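Local coordinates for protein peptidoglycan N-acetylglucosamine deacetylase (Agathobacter rectalis, PDB 5JMU) that probably removes acetyl groups from the N-acetylglucosamine of peptidoglycan through its zinc-dependent, NodB-type catalytic domain, the part of the protein present here, at residues P17-Y23 with H178-V182; I114-S120 with L145-W150. One frame throughout, in Å; residues are numbered along the deposited sequence.

Contact 1. Residues P17-Y23 with H178-V182. With ACT (acetate ion), chain B.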
loop_
_atom_site.group_PDB
_atom_site.type_symbol
_atom_site.label_atom_id
_atom_site.label_comp_id
_atom_site.label_asym_id
_atom_site.label_seq_id
_atom_site.Cartn_x
_atom_site.Cartn_y
_atom_site.Cartn_z
ATOM N N PRO A 17 -4.713 15.161 -9.103
ATOM C CA PRO A 17 -3.537 14.620 -9.799
ATOM C C PRO A 17 -3.727 14.544 -11.295
ATOM O O PRO A 17 -2.764 14.180 -11.979
ATOM C CB PRO A 17 -3.403 13.203 -9.222
ATOM C CG PRO A 17 -4.827 12.808 -8.975
ATOM C CD PRO A 17 -5.501 14.095 -8.454
ATOM N N GLY A 18 -4.903 14.925 -11.812
ATOM C CA GLY A 18 -5.146 14.838 -13.240
ATOM C C GLY A 18 -6.073 13.690 -13.567
ATOM O O GLY A 18 -6.802 13.178 -12.725
ATOM N N ASN A 19 -6.014 13.248 -14.807
ATOM C CA ASN A 19 -6.941 12.220 -15.251
ATOM C C ASN A 19 -6.202 10.958 -15.698
ATOM O O ASN A 19 -5.039 11.035 -16.122
ATOM C CB ASN A 19 -7.798 12.776 -16.380
ATOM C CG ASN A 19 -8.623 13.951 -15.920
ATOM O OD1 ASN A 19 -9.251 13.899 -14.855
ATOM N ND2 ASN A 19 -8.532 15.061 -16.650
ATOM N N LYS A 20 -6.900 9.826 -15.615
ATOM C CA LYS A 20 -6.353 8.501 -15.970
ATOM C C LYS A 20 -5.058 8.267 -15.191
ATOM O O LYS A 20 -3.971 8.085 -15.766
ATOM C CB LYS A 20 -6.172 8.375 -17.483
ATOM C CG LYS A 20 -7.515 8.268 -18.192
ATOM C CD LYS A 20 -7.409 8.331 -19.701
ATOM C CE LYS A 20 -7.011 7.033 -20.247
ATOM N NZ LYS A 20 -7.252 7.037 -21.714
ATOM N N ILE A 21 -5.215 8.217 -13.864
ATOM C CA ILE A 21 -4.089 8.083 -12.938
ATOM C C ILE A 21 -4.103 6.678 -12.368
ATOM O O ILE A 21 -5.166 6.172 -12.007
ATOM C CB ILE A 21 -4.182 9.088 -11.782
ATOM C CG1 ILE A 21 -4.241 10.540 -12.316
ATOM C CG2 ILE A 21 -3.061 8.851 -10.758
ATOM C CD1 ILE A 21 -3.041 10.928 -13.198
ATOM N N ILE A 22 -2.926 6.059 -12.263
ATOM C CA ILE A 22 -2.791 4.770 -11.552
ATOM C C ILE A 22 -1.720 4.887 -10.482
ATOM O O ILE A 22 -0.544 5.210 -10.780
ATOM C CB ILE A 22 -2.433 3.618 -12.512
ATOM C CG1 ILE A 22 -3.496 3.500 -13.624
ATOM C CG2 ILE A 22 -2.337 2.290 -11.715
ATOM C CD1 ILE A 22 -3.086 2.584 -14.758
ATOM N N TYR A 23 -2.108 4.566 -9.249
ATOM C CA TYR A 23 -1.141 4.441 -8.167
ATOM C C TYR A 23 -0.949 2.949 -7.975
ATOM O O TYR A 23 -1.828 2.289 -7.393
ATOM C CB TYR A 23 -1.650 5.086 -6.874
ATOM C CG TYR A 23 -1.918 6.590 -6.946
ATOM C CD1 TYR A 23 -0.903 7.523 -6.762
ATOM C CD2 TYR A 23 -3.230 7.064 -7.104
ATOM C CE1 TYR A 23 -1.185 8.891 -6.791
ATOM C CE2 TYR A 23 -3.519 8.438 -7.136
ATOM C CZ TYR A 23 -2.495 9.347 -6.976
ATOM O OH TYR A 23 -2.788 10.697 -7.004
ATOM N N HIS A 178 -12.206 3.554 -13.093
ATOM C CA HIS A 178 -11.901 4.705 -12.249
ATOM C C HIS A 178 -11.032 5.691 -12.974
ATOM O O HIS A 178 -10.072 5.308 -13.621
ATOM C CB HIS A 178 -11.150 4.287 -10.960
ATOM C CG HIS A 178 -11.928 3.313 -10.121
ATOM N ND1 HIS A 178 -13.089 3.654 -9.455
ATOM C CD2 HIS A 178 -11.697 2.007 -9.842
ATOM C CE1 HIS A 178 -13.563 2.577 -8.829
ATOM N NE2 HIS A 178 -12.733 1.571 -9.038
ATOM N N ASN A 179 -11.340 6.966 -12.824
ATOM C CA ASN A 179 -10.437 7.979 -13.359
ATOM C C ASN A 179 -9.123 7.979 -12.609
ATOM O O ASN A 179 -8.050 8.239 -13.192
ATOM C CB ASN A 179 -11.098 9.351 -13.265
ATOM C CG ASN A 179 -10.307 10.418 -13.983
ATOM O OD1 ASN A 179 -9.740 10.168 -15.044
ATOM N ND2 ASN A 179 -10.275 11.604 -13.406
ATOM N N VAL A 180 -9.207 7.733 -11.314
ATOM C CA VAL A 180 -8.040 7.656 -10.452
ATOM C C VAL A 180 -8.061 6.332 -9.712
ATOM O O VAL A 180 -8.962 6.090 -8.921
ATOM C CB VAL A 180 -8.004 8.848 -9.446
ATOM C CG1 VAL A 180 -6.797 8.653 -8.448
ATOM C CG2 VAL A 180 -7.942 10.185 -10.233
ATOM N N SER A 181 -7.087 5.470 -9.995
ATOM C CA SER A 181 -7.065 4.109 -9.437
ATOM C C SER A 181 -5.956 3.952 -8.435
ATOM O O SER A 181 -4.852 4.413 -8.684
ATOM C CB SER A 181 -6.832 3.042 -10.525
ATOM O OG SER A 181 -7.892 3.040 -11.495
ATOM N N VAL A 182 -6.244 3.217 -7.347
ATOM C CA VAL A 182 -5.221 2.761 -6.398
ATOM C C VAL A 182 -5.308 1.243 -6.449
ATOM O O VAL A 182 -6.310 0.656 -6.035
ATOM C CB VAL A 182 -5.486 3.253 -4.947
ATOM C CG1 VAL A 182 -4.458 2.669 -3.980
ATOM C CG2 VAL A 182 -5.492 4.802 -4.922
HETATM C C ACT B . -15.044 6.379 -8.709
HETATM O O ACT B . -16.218 6.076 -9.002
HETATM O OXT ACT B . -14.186 6.324 -9.633
HETATM C CH3 ACT B . -14.670 6.784 -7.318
HETATM O O HOH W 1 -7.297 4.913 -13.436
#
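Y23 and V180 meet on one face of two parallel strands, 21-23 and 180-182, which pair in the central sheet of the NodB-type catalytic domain. The tight part is the apolar face. V180 pushes CG1 against the edge of the tyrosine ring, with CG1 3.5 Å from Y23 CE2, while V182 CG2 approaches Y23 CD2 at 3.9 Å. CG1 of V180 lies anti to its backbone N (chi1 175°), a rotation that carries this methyl forward along the strand to the ring. I21 CG2 lies over one ring face, toward its rim. Beneath these side chains the backbones alternate in donating: I21 N to N179 O, S181 N to I21 O and, shortest of the three at 2.8 Å, Y23 N to S181 O.

The exposed N19 and N179 make up the solvent side, where polar bonds replace close apolar packing. N179 holds the turn before the first strand with both ends of its amide: ND2 gives a nearly straight bond to N19 OD1 (2.9 Å, 165°), and OD1 accepts K20 N from above its carbonyl plane. A water lies within hydrogen-bonding distance of I21 O, H178 O and S181 OG. H178 turns its ring away from the first strand, and its ND1 donates to OXT of an acetate, probably from the crystallisation liquor, 2.9 Å away at the ring edge. A leucine in place of H178 would probably leave the acetate oxygen without its N-H donor and the ion without a fixed seat at the ring edge.

Thus apolar packing and backbone bonds join the strands, whereas at their N-terminal ends a single asparagine amide, used as donor and acceptor, ties down the preceding turn.

Contact 2. Residues I114-S120 with L145-W150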
loop_
_atom_site.group_PDB
_atom_site.type_symbol
_atom_site.label_atom_id
_atom_site.label_comp_id
_atom_site.label_asym_id
_atom_site.label_seq_id
_atom_site.Cartn_x
_atom_site.Cartn_y
_atom_site.Cartn_z
ATOM N N ILE A 114 -0.096 5.342 5.866
ATOM C CA ILE A 114 -0.204 3.945 6.275
ATOM C C ILE A 114 -1.286 3.227 5.498
ATOM O O ILE A 114 -2.149 3.858 4.848
ATOM C CB ILE A 114 -0.489 3.799 7.812
ATOM C CG1 ILE A 114 -1.962 4.120 8.117
ATOM C CG2 ILE A 114 0.398 4.721 8.615
ATOM C CD1 ILE A 114 -2.366 3.699 9.563
ATOM N N ARG A 115 -1.259 1.892 5.533
ATOM C CA ARG A 115 -2.394 1.091 5.081
ATOM C C ARG A 115 -2.675 0.095 6.185
ATOM O O ARG A 115 -1.813 -0.722 6.519
ATOM C CB ARG A 115 -2.105 0.374 3.772
ATOM C CG ARG A 115 -3.284 -0.611 3.394
ATOM C CD ARG A 115 -3.059 -1.136 1.983
ATOM N NE ARG A 115 -3.336 -0.111 0.983
ATOM C CZ ARG A 115 -2.814 -0.145 -0.260
ATOM N NH1 ARG A 115 -1.968 -1.125 -0.601
ATOM N NH2 ARG A 115 -3.146 0.789 -1.174
ATOM N N PHE A 116 -3.884 0.130 6.724
ATOM C CA PHE A 116 -4.252 -0.815 7.759
ATOM C C PHE A 116 -4.223 -2.237 7.226
ATOM O O PHE A 116 -4.734 -2.481 6.125
ATOM C CB PHE A 116 -5.675 -0.540 8.245
ATOM C CG PHE A 116 -5.836 0.717 9.017
ATOM C CD1 PHE A 116 -5.459 0.812 10.369
ATOM C CD2 PHE A 116 -6.379 1.851 8.400
ATOM C CE1 PHE A 116 -5.662 1.988 11.113
ATOM C CE2 PHE A 116 -6.564 3.065 9.146
ATOM C CZ PHE A 116 -6.199 3.140 10.500
ATOM N N PRO A 117 -3.668 -3.191 8.003
ATOM C CA PRO A 117 -3.785 -4.587 7.590
ATOM C C PRO A 117 -5.256 -4.996 7.493
ATOM O O PRO A 117 -6.060 -4.744 8.392
ATOM C CB PRO A 117 -3.009 -5.334 8.699
ATOM C CG PRO A 117 -1.904 -4.311 9.077
ATOM C CD PRO A 117 -2.675 -3.003 9.108
ATOM N N GLY A 118 -5.609 -5.573 6.347
ATOM C CA GLY A 118 -6.979 -5.951 6.036
ATOM C C GLY A 118 -7.785 -4.794 5.442
ATOM O O GLY A 118 -8.962 -4.970 5.095
ATOM N N GLY A 119 -7.167 -3.615 5.325
ATOM C CA GLY A 119 -7.874 -2.399 4.911
ATOM C C GLY A 119 -8.557 -1.722 6.097
ATOM O O GLY A 119 -8.786 -2.368 7.119
ATOM N N SER A 120 -8.920 -0.441 5.999
ATOM C CA SER A 120 -9.647 0.186 7.116
ATOM C C SER A 120 -11.028 -0.449 7.297
ATOM O O SER A 120 -11.660 -0.284 8.357
ATOM C CB SER A 120 -9.793 1.708 6.881
ATOM O OG SER A 120 -10.699 2.001 5.819
ATOM N N LEU A 145 -1.228 11.335 10.504
ATOM C CA LEU A 145 -0.974 10.328 9.481
ATOM C C LEU A 145 -2.126 10.219 8.468
ATOM O O LEU A 145 -3.280 10.537 8.794
ATOM C CB LEU A 145 -0.757 8.976 10.147
ATOM C CG LEU A 145 0.525 8.877 10.969
ATOM C CD1 LEU A 145 0.447 7.566 11.701
ATOM C CD2 LEU A 145 1.722 8.926 10.012
ATOM N N LEU A 146 -1.806 9.817 7.247
ATOM C CA LEU A 146 -2.803 9.580 6.209
ATOM C C LEU A 146 -2.925 8.092 6.052
ATOM O O LEU A 146 -1.962 7.372 6.325
ATOM C CB LEU A 146 -2.385 10.177 4.867
ATOM C CG LEU A 146 -2.159 11.686 4.936
ATOM C CD1 LEU A 146 -1.292 12.136 3.757
ATOM C CD2 LEU A 146 -3.475 12.387 4.977
ATOM N N TYR A 147 -4.097 7.603 5.656
ATOM C CA TYR A 147 -4.189 6.163 5.380
ATOM C C TYR A 147 -4.852 5.974 4.026
ATOM O O TYR A 147 -5.606 6.829 3.563
ATOM C CB TYR A 147 -4.964 5.397 6.467
ATOM C CG TYR A 147 -6.458 5.689 6.581
ATOM C CD1 TYR A 147 -6.939 6.759 7.349
ATOM C CD2 TYR A 147 -7.390 4.871 5.915
ATOM C CE1 TYR A 147 -8.328 6.997 7.474
ATOM C CE2 TYR A 147 -8.764 5.091 6.032
ATOM C CZ TYR A 147 -9.220 6.161 6.779
ATOM O OH TYR A 147 -10.596 6.349 6.861
ATOM N N CYS A 148 -4.537 4.870 3.378
ATOM C CA CYS A 148 -5.077 4.612 2.034
ATOM C C CYS A 148 -5.481 3.139 1.909
ATOM O O CYS A 148 -4.735 2.227 2.301
ATOM C CB CYS A 148 -4.017 4.972 0.997
ATOM S SG CYS A 148 -4.651 5.033 -0.694
ATOM N N ASP A 149 -6.722 2.925 1.458
ATOM C CA ASP A 149 -7.182 1.609 1.052
ATOM C C ASP A 149 -6.905 1.437 -0.451
ATOM O O ASP A 149 -5.812 1.759 -0.881
ATOM C CB ASP A 149 -8.663 1.483 1.426
ATOM C CG ASP A 149 -8.866 1.543 2.938
ATOM O OD1 ASP A 149 -8.076 0.891 3.685
ATOM O OD2 ASP A 149 -9.780 2.241 3.406
ATOM N N TRP A 150 -7.871 0.947 -1.236
ATOM C CA TRP A 150 -7.629 0.741 -2.667
ATOM C C TRP A 150 -8.974 0.684 -3.389
ATOM O O TRP A 150 -10.001 0.497 -2.748
ATOM C CB TRP A 150 -6.840 -0.567 -2.919
ATOM C CG TRP A 150 -7.570 -1.783 -2.386
ATOM C CD1 TRP A 150 -8.385 -2.654 -3.107
ATOM C CD2 TRP A 150 -7.542 -2.287 -1.034
ATOM N NE1 TRP A 150 -8.881 -3.631 -2.258
ATOM C CE2 TRP A 150 -8.376 -3.426 -0.989
ATOM C CE3 TRP A 150 -6.885 -1.881 0.150
ATOM C CZ2 TRP A 150 -8.571 -4.178 0.195
ATOM C CZ3 TRP A 150 -7.100 -2.614 1.321
ATOM C CH2 TRP A 150 -7.928 -3.748 1.332
HETATM O O HOH W 2 -5.770 1.670 4.946
HETATM O O HOH W 3 -11.995 4.327 6.028
#
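Beside the zinc site of the deacetylase domain, strand 113-114, paired parallel with 146-147, leads into a type II turn from F116 to G119, and residues 145-150 pack along both. I114 and Y147 form the bridge: I114 N donates to L146 O, C148 N to I114 O, and I114 CG1 rests 3.7 Å from Y147 CB. F116 directs its ring edge at the face of Y147 in a T-shaped pair, planes at 65°, with F116 CE2 3.7 Å from Y147 CG.

R115 runs alongside residues 145-150. Its extended first torsions, with CG anti to the backbone N (chi1 174°), carry NE to C148 O at 3.0 Å; the bend at chi3 then swings the guanidinium so that NH2 reaches D149 O at 2.9 Å. C148 O lies near the guanidinium plane, D149 O is tilted from it, and W150 CE3 sits over one face. The strongest partner of the arginine is D27, in a salt bridge through NH1.

The carboxylate of D149 holds the end of the turn: OD1 takes S120 N (2.8 Å, 171°) and OD2 takes S120 OG at 2.6 Å. Both are met on the syn side, S120 N well out of the carboxylate plane, and OD2 also accepts H222 N. A water joins OD1 to F116 N; another links S120 OG to Y147 OH. G119 presses CA to within 3.7 Å of W150 CZ3, where a beta carbon would collide with the indole.

Through its main-chain carbonyl, which accepts ND1 of the zinc ligand H76, R115 is a second-shell partner, consistent with holding the imidazole in its orientation. R115 before the turn and S120 after it are each held by several bonds, consistent with a fixed backbone beside the zinc.

Overall arrangement
Contact 1 pairs two strands of the central sheet at their N-terminal ends, and contact 2 packs against the same sheet closer to the metal; their centres are 18 Å apart. V182 belongs to both neighbourhoods: its CG1 lies 3.6 Å from R115 NH2 and 3.5 Å from D149 O, and its O is 3.4 Å from W150 CB. In sequence, both segments of contact 2 fall between those of contact 1. Residue G118 approaches the zinc, held by D28, H76 and H80, to about 6 Å, and the R115 side chain is about 4 Å from that of H76. The side chain of V182 is about 13 Å from the zinc, so contact 2 borders the active site while contact 1 lies farther from it.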